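Local coordinates for protein Rab GDP-dissociation inhibitor (Saccharomyces cerevisiae, PDB 2BCG) that binds Rab GTPases and slows their release of GDP, as for Sec4, extracts GDP-bound Ypt7 from vacuolar membranes, and is essential to the yeast secretory pathway, at residues R148-K151 with K152-E155; E180-K184 with F185-N189; K192-I195 with G196-A200; T203-D206 with Y207-Q210; E217-L220 with L221-S225. All blocks are in the same frame, centred on the assembly; numbering follows the deposited sequence.

Contact 1 (R148-K151 with K152-E155); sequences RRMK and KFLE. With GER (geran-8-yl geran), chain D.
The Phe-153 ring turns its edge to the preceding turn of the helix: Met-150 O lies near the ring plane, and the atom that touches it is Phe-153 CB, 3.2 Å from that oxygen. Beyond the helix the ring rests on Ile-195 of helix 189-199 and on Val-181 of helix 178-184. Met-150 O also accepts the amide of Leu-154 (N to O 3.0 Å), one of four successive i to i+4 bonds that make 148-155 a regular stretch of helix 144-159. On the side facing helix 189-199 methyl CE of Met-150 presses on Leu-154 CD1 at 3.5 Å. The methionine gets there with CG anti to the backbone N (chi1 174°) and a bend at chi2 (65°) that carries SD and CE along toward the leucine. The geranylgeranyl-like lipid of chain D runs across both: its C14 is 3.6 Å from Met-150 CG, and its C11 is 3.7 Å from Leu-154 CD1. Glu-155 takes part through its methylene, CG being 3.7 Å from lipid C9. Its carboxylate crosses the aliphatic part of Lys-151, yet Lys-151 NZ and Glu-155 OE2 stay 5.1 Å apart, too far for a salt bridge. Met-150, Leu-154 and Glu-155 thus turn side-chain carbons to the lipid, with backbone atoms also coming near it, as suits a site for an uncharged prenyl chain.

Contact 2 (E180-K184 with F185-N189); sequences EVYYK and FGLGN
Tyr-182 O receives the amide of Leu-187, N to O 3.2 Å and almost straight at the hydrogen (176°), while Tyr-183 O takes the amide of Gly-186 at 2.9 Å, N to O. Both donors stand above the planes of their carbonyls, because the chain is curling back over the end of helix 178-184 instead of continuing along it. Gly-186 makes the reversal with a positive phi of 65°, a backbone angle a glycine adopts more easily than residues with a side chain. With two bonds returning to the last turn this is a Schellman motif, and it hands the chain on to Gly-188, the N-cap position of helix 189-199, whose amide is bound by Glu-146. The side chains close over the same turn. Leu-187 CD1 reaches Tyr-182 CD2 at 3.6 Å, the two side chains crossing at about a right angle, and the tyrosine hydroxyl is hydrogen-bonded to the hydroxyl of Tyr-207. Phe-185 folds back along the helix, its CG anti to its own carbonyl carbon (chi1 -62°), which brings its edge to Val-181 O: the oxygen sits near the ring plane, 3.1 Å from Phe-185 CD1. With an alanine in place of Phe-185, Trp-156 would probably lose its ring partner and a gap would open beside Val-181. Val-181 CG1 itself approaches Phe-185 CE1 only loosely, at 4.3 Å, and turns as well to Phe-153 and Trp-156 of helix 144-159.

Contact 3 (K192-I195 with G196-A200); sequences KEFI and GHAMA. With GER (geran-8-yl geran), chain C.
Ile-195 O is gripped by two amides: Ala-200 N binds it at 2.8 Å, nearly in line with the carbonyl, and Met-199 N at 3.1 Å from above the carbonyl plane. The bond from five residues on belongs to a wider, pi-type turn in the last part of helix 189-199. One residue earlier Phe-194 O takes the usual bond, from Ala-198 N at 2.8 Å, with a weak second one from Met-199 N. That places Ala-198 CB over a face of the Phe-194 ring, 4.1 Å from its centroid and 27° off the normal, a CH-pi contact. Met-199 SD comes obliquely to the same ring, 3.8 Å from Phe-194 CE2, in a Met-aromatic contact. Phe-194 and Met-199 both go on to the lipid of chain C: its C19 lies 3.6 Å from Phe-194 CZ, and its C14 is 3.8 Å from Met-199 CE. The methionine turns its methyl to the lipid by a bend at chi3 (75°). On another side of the helix the His-197 ring sets its edge against Glu-193 O, 3.2 Å from His-197 CD2, and its two nitrogens are held by Asp-344 and Asp-205. Around this segment, Ile-195 and Met-199 pack on Met-150 of helix 144-159, Ile-195 also touches Tyr-182 of helix 178-184, and Ile-219, Tyr-222 and Cys-223 of helix 212-229 cover Ile-195, Met-199 and Ala-200.

Contact 4 (T203-D206 with Y207-Q210); sequences TNDD and YLQQ
An Asx turn at Asn-204 leads straight into a short 3-10 stretch, in which Leu-208 N bonds Asp-205 O at 3.2 Å, Gln-209 N follows suit on Asp-206 O and Gln-210 N on Tyr-207 O. Asn-204 OD1 starts the bend by accepting Asp-206 N, also at 3.2 Å. The Tyr-207 ring sets an edge against Asn-204 O, which lies in its plane, 3.5 Å from Tyr-207 CD1. To get there CG takes the crowded position between the backbone N and the carbonyl carbon (chi1 79°). Leu-208 CG lies 4.0 Å above one face of the Tyr-207 ring, offset toward the rim, and the ring also stacks with Trp-202. Asp-205 lies beside the ring and points the same way, its carboxylate turned 65° from the ring plane. One water joins their ends, donating to Asp-205 OD2 (2.8 Å) and bonded to Tyr-207 OH (2.6 Å). His-197 also holds Asp-205 OD2, and Tyr-182 also binds the tyrosine hydroxyl. A phenylalanine in place of Tyr-207 would probably cost that water one of its two partners and the Tyr-182 hydroxyl its bond to Tyr-207. The whole is a tight connection between helices 189-199 and 212-229, an Asx turn leading into a short run of 3-10 turns.

Contact 5 (E217-L220 with L221-S225); sequences ERIL and LYCQS. With GER (geran-8-yl geran), chain D.
A cysteine, Cys-223, sits where helix 212-229 meets the lipid of chain D, with its SG 3.4 Å from Ile-219 O, the carbonyl that also accepts the Cys-223 amide (N to O 3.0 Å). With SG anti to the carbonyl carbon (chi1 -64°) the sulfur lies back along the helix, alongside Ile-219 CG2. The lipid is met by both side-chain atoms: its C3 is 3.6 Å from Cys-223 CB and 3.9 Å from Cys-223 SG. One residue on, Gln-224 runs across Leu-220, its CG 3.2 Å from Leu-220 O, the oxygen that takes a nearly straight bond from Gln-224 N (2.8 Å). Further along the turn Leu-221 O is held twice, by Ser-225 N and by Ser-225 OG (2.8 Å), which come from opposite faces of the carbonyl plane; that hydroxyl is also bound by the amide of Asn-94. Arg-218 reaches away to the carbonyl of Ala-200 and lies against Trp-202 in a cation-pi contact. Ser-225 OG and Arg-218 thus find their partners away from the lipid, while Cys-223 offers the prenyl chain a small, weakly polar surface that takes hydrocarbon without needing a hydrogen bond.

The five contacts follow one another along the chain and join helices 144-159, 178-184, 189-199 and 212-229, with their connecting loops, beside two lipids. Contacts 1 and 5, centres 15 Å apart, both touch the lipid of chain D and meet directly where Phe-153 CZ lies 3.9 Å from Ile-219 CD1. Contact 3 bears on the lipid of chain C and packs against both, with Met-150 SD 3.6 Å from Ile-195 CD1 and Ile-195 CG2 3.5 Å from Ile-219 CD1. Contacts 2 and 4 stand back from the lipids; the Tyr-207 side chain is about 14 Å from a bound lipid. They are tied in by hydroxyls and a carboxylate: Tyr-182 OH is 2.9 Å from Tyr-207 OH, and His-197 NE2 is 2.7 Å from Asp-205 OD2.

Contact 1 (R148-K151 with K152-E155)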
# COMPACT_ATOMS: atom_id res chain seq x y z
N ARG A 148 -38.38 0.86 -10.75
CA ARG A 148 -39.03 -0.43 -10.55
C ARG A 148 -38.41 -1.55 -11.40
O ARG A 148 -38.22 -2.68 -10.91
CB ARG A 148 -40.54 -0.31 -10.78
CG ARG A 148 -41.25 0.54 -9.74
CD ARG A 148 -42.77 0.59 -9.92
NE ARG A 148 -43.35 1.57 -9.00
CZ ARG A 148 -44.64 1.91 -8.96
NH1 ARG A 148 -45.52 1.35 -9.78
NH2 ARG A 148 -45.03 2.81 -8.08
N ARG A 149 -38.07 -1.23 -12.66
CA ARG A 149 -37.42 -2.19 -13.54
C ARG A 149 -35.98 -2.47 -13.06
O ARG A 149 -35.52 -3.61 -13.08
CB ARG A 149 -37.41 -1.71 -14.99
CG ARG A 149 -38.78 -1.75 -15.70
CD ARG A 149 -38.68 -1.31 -17.14
NE ARG A 149 -38.56 0.15 -17.30
CZ ARG A 149 -39.60 0.98 -17.43
NH1 ARG A 149 -40.84 0.51 -17.43
NH2 ARG A 149 -39.40 2.29 -17.57
N MET A 150 -35.29 -1.42 -12.61
CA MET A 150 -33.96 -1.53 -12.00
C MET A 150 -33.96 -2.47 -10.79
O MET A 150 -33.05 -3.30 -10.64
CB MET A 150 -33.52 -0.13 -11.56
CG MET A 150 -32.22 -0.08 -10.78
SD MET A 150 -30.87 -0.59 -11.83
CE MET A 150 -29.49 -0.46 -10.67
N LYS A 151 -34.96 -2.32 -9.93
CA LYS A 151 -35.13 -3.14 -8.72
C LYS A 151 -35.27 -4.65 -9.01
O LYS A 151 -34.62 -5.48 -8.36
CB LYS A 151 -36.34 -2.64 -7.93
CG LYS A 151 -36.54 -3.32 -6.60
CD LYS A 151 -37.21 -2.37 -5.64
CE LYS A 151 -37.76 -3.05 -4.39
NZ LYS A 151 -38.29 -1.97 -3.50
N LYS A 152 -36.10 -5.00 -10.00
CA LYS A 152 -36.24 -6.39 -10.38
C LYS A 152 -34.93 -6.96 -10.88
O LYS A 152 -34.58 -8.09 -10.57
CB LYS A 152 -37.34 -6.56 -11.42
CG LYS A 152 -38.69 -6.16 -10.88
CD LYS A 152 -39.77 -6.32 -11.91
CE LYS A 152 -41.09 -6.57 -11.20
NZ LYS A 152 -42.23 -6.65 -12.15
N PHE A 153 -34.18 -6.15 -11.64
CA PHE A 153 -32.84 -6.53 -12.07
C PHE A 153 -31.92 -6.83 -10.89
O PHE A 153 -31.29 -7.89 -10.84
CB PHE A 153 -32.25 -5.41 -12.94
CG PHE A 153 -30.80 -5.62 -13.27
CD1 PHE A 153 -30.42 -6.55 -14.23
CD2 PHE A 153 -29.80 -4.84 -12.66
CE1 PHE A 153 -29.08 -6.74 -14.56
CE2 PHE A 153 -28.47 -5.02 -12.98
CZ PHE A 153 -28.10 -5.97 -13.93
N LEU A 154 -31.86 -5.92 -9.92
CA LEU A 154 -30.98 -6.11 -8.78
C LEU A 154 -31.45 -7.24 -7.86
O LEU A 154 -30.62 -7.90 -7.21
CB LEU A 154 -30.79 -4.80 -8.00
CG LEU A 154 -30.02 -3.67 -8.72
CD1 LEU A 154 -30.02 -2.45 -7.82
CD2 LEU A 154 -28.59 -4.06 -9.09
N GLU A 155 -32.76 -7.48 -7.81
CA GLU A 155 -33.31 -8.62 -7.06
C GLU A 155 -32.89 -9.96 -7.68
O GLU A 155 -32.68 -10.94 -6.96
CB GLU A 155 -34.84 -8.52 -6.97
CG GLU A 155 -35.35 -7.49 -5.94
CD GLU A 155 -36.85 -7.22 -6.06
OE1 GLU A 155 -37.45 -7.53 -7.13
OE2 GLU A 155 -37.44 -6.70 -5.09
C1 GER D . -26.29 -8.01 -2.46
C2 GER D . -27.12 -6.73 -2.77
C3 GER D . -27.72 -6.44 -4.01
C4 GER D . -27.60 -7.37 -5.23
C5 GER D . -28.50 -5.12 -4.16
C6 GER D . -30.02 -5.31 -4.19
C7 GER D . -30.68 -4.09 -4.06
C8 GER D . -32.00 -3.76 -4.39
C9 GER D . -32.97 -4.81 -4.97
C10 GER D . -32.50 -2.33 -4.12
C11 GER D . -32.63 -1.47 -5.40
C12 GER D . -33.41 -0.34 -5.15
C13 GER D . -33.79 0.68 -6.02
C14 GER D . -33.37 0.71 -7.49
C15 GER D . -34.66 1.82 -5.49
C16 GER D . -36.14 1.53 -5.72
C17 GER D . -36.90 2.66 -5.50
C18 GER D . -38.09 2.99 -6.14
C19 GER D . -38.68 2.05 -7.22
C20 GER D . -38.82 4.30 -5.76

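Contact 2 (E180-K184 with F185-N189)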
# COMPACT_ATOMS: atom_id res chain seq x y z
N GLU A 180 -28.73 -8.54 -23.65
CA GLU A 180 -29.86 -9.45 -23.55
C GLU A 180 -30.38 -9.57 -22.13
O GLU A 180 -31.58 -9.67 -21.91
CB GLU A 180 -29.51 -10.83 -24.11
CG GLU A 180 -29.29 -10.81 -25.62
CD GLU A 180 -28.86 -12.17 -26.15
OE1 GLU A 180 -28.28 -12.97 -25.39
OE2 GLU A 180 -29.10 -12.42 -27.35
N VAL A 181 -29.48 -9.52 -21.15
CA VAL A 181 -29.90 -9.51 -19.76
C VAL A 181 -30.71 -8.23 -19.45
O VAL A 181 -31.75 -8.28 -18.79
CB VAL A 181 -28.67 -9.66 -18.78
CG1 VAL A 181 -29.07 -9.35 -17.36
CG2 VAL A 181 -28.07 -11.07 -18.87
N TYR A 182 -30.23 -7.09 -19.97
CA TYR A 182 -30.91 -5.81 -19.77
C TYR A 182 -32.31 -5.88 -20.39
O TYR A 182 -33.29 -5.42 -19.77
CB TYR A 182 -30.09 -4.67 -20.40
CG TYR A 182 -28.82 -4.20 -19.66
CD1 TYR A 182 -27.72 -3.74 -20.39
CD2 TYR A 182 -28.73 -4.20 -18.26
CE1 TYR A 182 -26.56 -3.24 -19.74
CE2 TYR A 182 -27.56 -3.70 -17.59
CZ TYR A 182 -26.49 -3.24 -18.36
OH TYR A 182 -25.35 -2.76 -17.70
N TYR A 183 -32.40 -6.50 -21.56
CA TYR A 183 -33.67 -6.65 -22.29
C TYR A 183 -34.71 -7.42 -21.50
O TYR A 183 -35.87 -7.01 -21.45
CB TYR A 183 -33.44 -7.32 -23.64
CG TYR A 183 -34.57 -7.15 -24.64
CD1 TYR A 183 -34.70 -5.96 -25.36
CD2 TYR A 183 -35.45 -8.19 -24.91
CE1 TYR A 183 -35.72 -5.80 -26.33
CE2 TYR A 183 -36.47 -8.05 -25.85
CZ TYR A 183 -36.60 -6.86 -26.55
OH TYR A 183 -37.60 -6.71 -27.50
N LYS A 184 -34.29 -8.53 -20.87
CA LYS A 184 -35.20 -9.34 -20.06
C LYS A 184 -35.90 -8.46 -19.02
O LYS A 184 -37.08 -8.63 -18.72
CB LYS A 184 -34.45 -10.52 -19.42
CG LYS A 184 -35.25 -11.36 -18.40
CD LYS A 184 -36.17 -12.41 -19.06
CE LYS A 184 -35.39 -13.53 -19.72
NZ LYS A 184 -36.28 -14.64 -20.14
N PHE A 185 -35.17 -7.48 -18.47
CA PHE A 185 -35.72 -6.58 -17.47
C PHE A 185 -36.23 -5.26 -18.03
O PHE A 185 -36.65 -4.40 -17.26
CB PHE A 185 -34.67 -6.36 -16.39
CG PHE A 185 -34.31 -7.61 -15.67
CD1 PHE A 185 -33.16 -8.31 -16.02
CD2 PHE A 185 -35.16 -8.15 -14.71
CE1 PHE A 185 -32.84 -9.49 -15.37
CE2 PHE A 185 -34.85 -9.35 -14.06
CZ PHE A 185 -33.69 -10.01 -14.39
N GLY A 186 -36.17 -5.09 -19.35
CA GLY A 186 -36.72 -3.91 -20.02
C GLY A 186 -36.04 -2.59 -19.69
O GLY A 186 -36.69 -1.55 -19.63
N LEU A 187 -34.73 -2.63 -19.46
CA LEU A 187 -33.99 -1.42 -19.05
C LEU A 187 -33.60 -0.54 -20.24
O LEU A 187 -33.08 -1.04 -21.23
CB LEU A 187 -32.75 -1.81 -18.24
CG LEU A 187 -32.99 -2.80 -17.10
CD1 LEU A 187 -31.66 -3.19 -16.44
CD2 LEU A 187 -33.93 -2.21 -16.11
N GLY A 188 -33.84 0.78 -20.13
CA GLY A 188 -33.47 1.73 -21.19
C GLY A 188 -32.01 2.12 -21.21
O GLY A 188 -31.26 1.77 -20.30
N ASN A 189 -31.58 2.87 -22.23
CA ASN A 189 -30.16 3.15 -22.45
C ASN A 189 -29.49 3.92 -21.31
O ASN A 189 -28.33 3.65 -21.01
CB ASN A 189 -29.91 3.85 -23.79
CG ASN A 189 -30.17 2.94 -24.98
OD1 ASN A 189 -29.42 1.98 -25.23
ND2 ASN A 189 -31.24 3.23 -25.72

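Contact 3 (K192-I195 with G196-A200)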
# COMPACT_ATOMS: atom_id res chain seq x y z
N LYS A 192 -28.88 1.39 -18.57
CA LYS A 192 -27.78 0.53 -18.97
C LYS A 192 -26.45 1.24 -18.67
O LYS A 192 -25.57 0.60 -18.09
CB LYS A 192 -27.86 0.15 -20.45
CG LYS A 192 -29.09 -0.66 -20.85
CD LYS A 192 -28.91 -1.00 -22.33
CE LYS A 192 -30.22 -1.32 -23.01
NZ LYS A 192 -29.95 -1.72 -24.43
N GLU A 193 -26.33 2.52 -19.04
CA GLU A 193 -25.08 3.30 -18.83
C GLU A 193 -24.75 3.38 -17.34
O GLU A 193 -23.60 3.17 -16.94
CB GLU A 193 -25.16 4.72 -19.43
CG GLU A 193 -24.27 5.78 -18.69
CD GLU A 193 -24.25 7.15 -19.36
OE1 GLU A 193 -24.66 8.17 -18.73
OE2 GLU A 193 -23.80 7.21 -20.50
N PHE A 194 -25.77 3.66 -16.54
CA PHE A 194 -25.59 3.73 -15.09
C PHE A 194 -25.10 2.40 -14.50
O PHE A 194 -24.13 2.36 -13.73
CB PHE A 194 -26.87 4.17 -14.38
CG PHE A 194 -26.74 4.14 -12.89
CD1 PHE A 194 -26.13 5.20 -12.20
CD2 PHE A 194 -27.15 3.01 -12.17
CE1 PHE A 194 -25.97 5.14 -10.80
CE2 PHE A 194 -26.99 2.94 -10.79
CZ PHE A 194 -26.40 4.01 -10.10
N ILE A 195 -25.78 1.30 -14.82
CA ILE A 195 -25.37 0.01 -14.29
C ILE A 195 -23.97 -0.35 -14.79
O ILE A 195 -23.10 -0.72 -13.97
CB ILE A 195 -26.34 -1.12 -14.68
CG1 ILE A 195 -27.68 -0.86 -14.01
CG2 ILE A 195 -25.77 -2.51 -14.27
CD1 ILE A 195 -28.83 -1.69 -14.64
N GLY A 196 -23.76 -0.23 -16.09
CA GLY A 196 -22.48 -0.61 -16.70
C GLY A 196 -21.29 0.21 -16.19
O GLY A 196 -20.23 -0.37 -15.91
N HIS A 197 -21.48 1.53 -16.06
CA HIS A 197 -20.36 2.46 -15.77
C HIS A 197 -20.23 2.79 -14.30
O HIS A 197 -19.11 2.91 -13.81
CB HIS A 197 -20.46 3.74 -16.58
CG HIS A 197 -20.32 3.52 -18.04
ND1 HIS A 197 -19.20 3.89 -18.75
CD2 HIS A 197 -21.15 2.90 -18.93
CE1 HIS A 197 -19.34 3.53 -20.01
NE2 HIS A 197 -20.52 2.92 -20.14
N ALA A 198 -21.36 2.94 -13.60
CA ALA A 198 -21.30 3.27 -12.17
C ALA A 198 -21.28 2.07 -11.25
O ALA A 198 -20.84 2.20 -10.11
CB ALA A 198 -22.44 4.20 -11.76
N MET A 199 -21.74 0.89 -11.72
CA MET A 199 -21.77 -0.30 -10.87
C MET A 199 -20.79 -1.36 -11.32
O MET A 199 -19.95 -1.83 -10.50
CB MET A 199 -23.20 -0.89 -10.76
CG MET A 199 -24.18 0.07 -10.12
SD MET A 199 -25.85 -0.63 -9.93
CE MET A 199 -25.53 -1.72 -8.53
N ALA A 200 -20.86 -1.73 -12.60
CA ALA A 200 -19.92 -2.70 -13.14
C ALA A 200 -18.55 -2.03 -13.36
O ALA A 200 -17.51 -2.72 -13.43
CB ALA A 200 -20.45 -3.35 -14.41
C1 GER C . -27.84 -7.02 1.54
C2 GER C . -28.05 -5.49 1.67
C3 GER C . -28.99 -4.78 0.90
C4 GER C . -29.88 -5.50 -0.12
C5 GER C . -29.14 -3.25 1.08
C6 GER C . -27.94 -2.45 0.54
C7 GER C . -28.10 -2.07 -0.81
C8 GER C . -27.15 -2.23 -1.84
C9 GER C . -25.81 -2.90 -1.53
C10 GER C . -27.46 -1.78 -3.29
C11 GER C . -27.00 -0.37 -3.72
C12 GER C . -27.82 0.04 -4.78
C13 GER C . -27.58 0.78 -5.95
C14 GER C . -26.19 1.33 -6.30
C15 GER C . -28.77 1.02 -6.90
C16 GER C . -28.77 2.40 -7.57
C17 GER C . -30.04 2.99 -7.54
C18 GER C . -30.52 4.14 -8.17
C19 GER C . -29.66 5.02 -9.09
C20 GER C . -31.97 4.56 -7.95

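Contact 4 (T203-D206 with Y207-Q210)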
# COMPACT_ATOMS: atom_id res chain seq x y z
N THR A 203 -15.27 1.02 -18.44
CA THR A 203 -14.87 2.37 -18.87
C THR A 203 -15.37 2.62 -20.28
O THR A 203 -15.27 3.75 -20.82
CB THR A 203 -13.33 2.56 -18.82
OG1 THR A 203 -12.98 3.91 -19.14
CG2 THR A 203 -12.65 1.67 -19.80
N ASN A 204 -15.92 1.57 -20.87
CA ASN A 204 -16.49 1.63 -22.21
C ASN A 204 -17.70 0.71 -22.31
O ASN A 204 -18.01 -0.01 -21.36
CB ASN A 204 -15.43 1.25 -23.26
CG ASN A 204 -14.80 -0.11 -23.00
OD1 ASN A 204 -15.51 -1.12 -22.84
ND2 ASN A 204 -13.48 -0.16 -22.94
N ASP A 205 -18.37 0.75 -23.45
CA ASP A 205 -19.56 -0.07 -23.69
C ASP A 205 -19.34 -1.39 -24.41
O ASP A 205 -20.31 -2.02 -24.85
CB ASP A 205 -20.59 0.75 -24.46
CG ASP A 205 -21.32 1.72 -23.57
OD1 ASP A 205 -21.91 2.67 -24.12
OD2 ASP A 205 -21.29 1.52 -22.34
N ASP A 206 -18.09 -1.83 -24.52
CA ASP A 206 -17.78 -3.12 -25.15
C ASP A 206 -18.56 -4.26 -24.51
O ASP A 206 -19.02 -5.17 -25.21
CB ASP A 206 -16.30 -3.44 -25.03
CG ASP A 206 -15.41 -2.47 -25.80
OD1 ASP A 206 -15.93 -1.60 -26.53
OD2 ASP A 206 -14.16 -2.60 -25.66
N TYR A 207 -18.71 -4.22 -23.18
CA TYR A 207 -19.36 -5.30 -22.40
C TYR A 207 -20.79 -5.65 -22.85
O TYR A 207 -21.27 -6.76 -22.57
CB TYR A 207 -19.40 -4.94 -20.91
CG TYR A 207 -20.52 -3.97 -20.57
CD1 TYR A 207 -20.38 -2.58 -20.79
CD2 TYR A 207 -21.72 -4.45 -20.04
CE1 TYR A 207 -21.43 -1.69 -20.47
CE2 TYR A 207 -22.78 -3.58 -19.73
CZ TYR A 207 -22.63 -2.21 -19.96
OH TYR A 207 -23.67 -1.37 -19.64
N LEU A 208 -21.47 -4.71 -23.51
CA LEU A 208 -22.85 -4.92 -23.93
C LEU A 208 -23.01 -6.14 -24.85
O LEU A 208 -24.04 -6.83 -24.81
CB LEU A 208 -23.39 -3.67 -24.63
CG LEU A 208 -23.71 -2.42 -23.80
CD1 LEU A 208 -24.11 -1.32 -24.78
CD2 LEU A 208 -24.83 -2.67 -22.80
N GLN A 209 -22.00 -6.39 -25.66
CA GLN A 209 -22.06 -7.46 -26.66
C GLN A 209 -21.22 -8.67 -26.26
O GLN A 209 -20.96 -9.55 -27.08
CB GLN A 209 -21.71 -6.93 -28.05
CG GLN A 209 -22.56 -5.72 -28.50
CD GLN A 209 -24.07 -5.96 -28.43
OE1 GLN A 209 -24.55 -7.09 -28.53
NE2 GLN A 209 -24.83 -4.88 -28.26
N GLN A 210 -20.81 -8.72 -24.99
CA GLN A 210 -20.01 -9.82 -24.46
C GLN A 210 -20.87 -10.63 -23.48
O GLN A 210 -21.87 -10.11 -22.97
CB GLN A 210 -18.76 -9.28 -23.75
CG GLN A 210 -17.67 -8.83 -24.70
CD GLN A 210 -16.60 -7.99 -24.04
OE1 GLN A 210 -16.56 -7.85 -22.81
NE2 GLN A 210 -15.73 -7.41 -24.86
O HOH W 1 -23.62 0.85 -20.98

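Contact 5 (E217-L220 with L221-S225)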
# COMPACT_ATOMS: atom_id res chain seq x y z
N GLU A 217 -20.81 -10.65 -12.25
CA GLU A 217 -19.87 -10.70 -11.12
C GLU A 217 -19.40 -9.32 -10.65
O GLU A 217 -19.31 -9.09 -9.44
CB GLU A 217 -18.71 -11.68 -11.36
CG GLU A 217 -17.70 -11.33 -12.46
CD GLU A 217 -16.78 -12.50 -12.89
OE1 GLU A 217 -16.87 -13.60 -12.31
OE2 GLU A 217 -15.95 -12.32 -13.82
N ARG A 218 -19.11 -8.40 -11.58
CA ARG A 218 -18.70 -7.02 -11.21
C ARG A 218 -19.83 -6.28 -10.47
O ARG A 218 -19.57 -5.59 -9.49
CB ARG A 218 -18.24 -6.20 -12.41
CG ARG A 218 -16.90 -6.57 -13.07
CD ARG A 218 -16.75 -5.67 -14.28
NE ARG A 218 -15.45 -5.71 -14.94
CZ ARG A 218 -14.71 -4.64 -15.25
NH1 ARG A 218 -15.13 -3.40 -14.98
NH2 ARG A 218 -13.55 -4.81 -15.87
N ILE A 219 -21.07 -6.41 -10.95
CA ILE A 219 -22.21 -5.79 -10.30
C ILE A 219 -22.45 -6.38 -8.92
O ILE A 219 -22.68 -5.66 -7.95
CB ILE A 219 -23.47 -5.91 -11.19
CG1 ILE A 219 -23.24 -5.16 -12.51
CG2 ILE A 219 -24.71 -5.40 -10.44
CD1 ILE A 219 -24.19 -5.60 -13.63
N LEU A 220 -22.43 -7.72 -8.82
CA LEU A 220 -22.47 -8.35 -7.51
C LEU A 220 -21.36 -7.87 -6.56
O LEU A 220 -21.65 -7.54 -5.40
CB LEU A 220 -22.42 -9.87 -7.65
CG LEU A 220 -22.63 -10.72 -6.40
CD1 LEU A 220 -23.98 -10.50 -5.73
CD2 LEU A 220 -22.42 -12.17 -6.84
N LEU A 221 -20.12 -7.81 -7.07
CA LEU A 221 -18.95 -7.29 -6.31
C LEU A 221 -19.23 -5.87 -5.81
O LEU A 221 -18.96 -5.55 -4.65
CB LEU A 221 -17.67 -7.32 -7.14
CG LEU A 221 -16.40 -6.71 -6.48
CD1 LEU A 221 -16.04 -7.40 -5.16
CD2 LEU A 221 -15.24 -6.69 -7.43
N TYR A 222 -19.77 -5.01 -6.67
CA TYR A 222 -20.09 -3.64 -6.26
C TYR A 222 -21.11 -3.63 -5.13
O TYR A 222 -20.92 -2.93 -4.12
CB TYR A 222 -20.63 -2.84 -7.45
CG TYR A 222 -20.86 -1.37 -7.18
CD1 TYR A 222 -22.02 -0.94 -6.50
CD2 TYR A 222 -19.94 -0.41 -7.61
CE1 TYR A 222 -22.25 0.42 -6.24
CE2 TYR A 222 -20.14 0.96 -7.37
CZ TYR A 222 -21.30 1.37 -6.68
OH TYR A 222 -21.50 2.71 -6.41
N CYS A 223 -22.21 -4.36 -5.30
CA CYS A 223 -23.26 -4.40 -4.29
C CYS A 223 -22.77 -5.00 -2.97
O CYS A 223 -23.04 -4.45 -1.91
CB CYS A 223 -24.48 -5.17 -4.79
SG CYS A 223 -25.27 -4.39 -6.22
N GLN A 224 -22.01 -6.09 -3.05
CA GLN A 224 -21.42 -6.66 -1.83
C GLN A 224 -20.46 -5.67 -1.15
O GLN A 224 -20.41 -5.57 0.07
CB GLN A 224 -20.68 -7.95 -2.15
CG GLN A 224 -21.57 -9.10 -2.61
CD GLN A 224 -20.75 -10.26 -3.13
OE1 GLN A 224 -19.62 -10.09 -3.58
NE2 GLN A 224 -21.33 -11.46 -3.07
N SER A 225 -19.68 -4.95 -1.95
CA SER A 225 -18.74 -3.98 -1.38
C SER A 225 -19.41 -2.80 -0.70
O SER A 225 -18.98 -2.40 0.38
CB SER A 225 -17.78 -3.48 -2.47
OG SER A 225 -16.96 -4.54 -2.96
C1 GER D . -26.29 -8.01 -2.46
C2 GER D . -27.12 -6.73 -2.77
C3 GER D . -27.72 -6.44 -4.01
C4 GER D . -27.60 -7.37 -5.23
C5 GER D . -28.50 -5.12 -4.16
C6 GER D . -30.02 -5.31 -4.19
C7 GER D . -30.68 -4.09 -4.06
C8 GER D . -32.00 -3.76 -4.39
C9 GER D . -32.97 -4.81 -4.97
C10 GER D . -32.50 -2.33 -4.12
C11 GER D . -32.63 -1.47 -5.40
C12 GER D . -33.41 -0.34 -5.15
C13 GER D . -33.79 0.68 -6.02
C14 GER D . -33.37 0.71 -7.49
C15 GER D . -34.66 1.82 -5.49
C16 GER D . -36.14 1.53 -5.72
C17 GER D . -36.90 2.66 -5.50
C18 GER D . -38.09 2.99 -6.14
C19 GER D . -38.68 2.05 -7.22
C20 GER D . -38.82 4.30 -5.76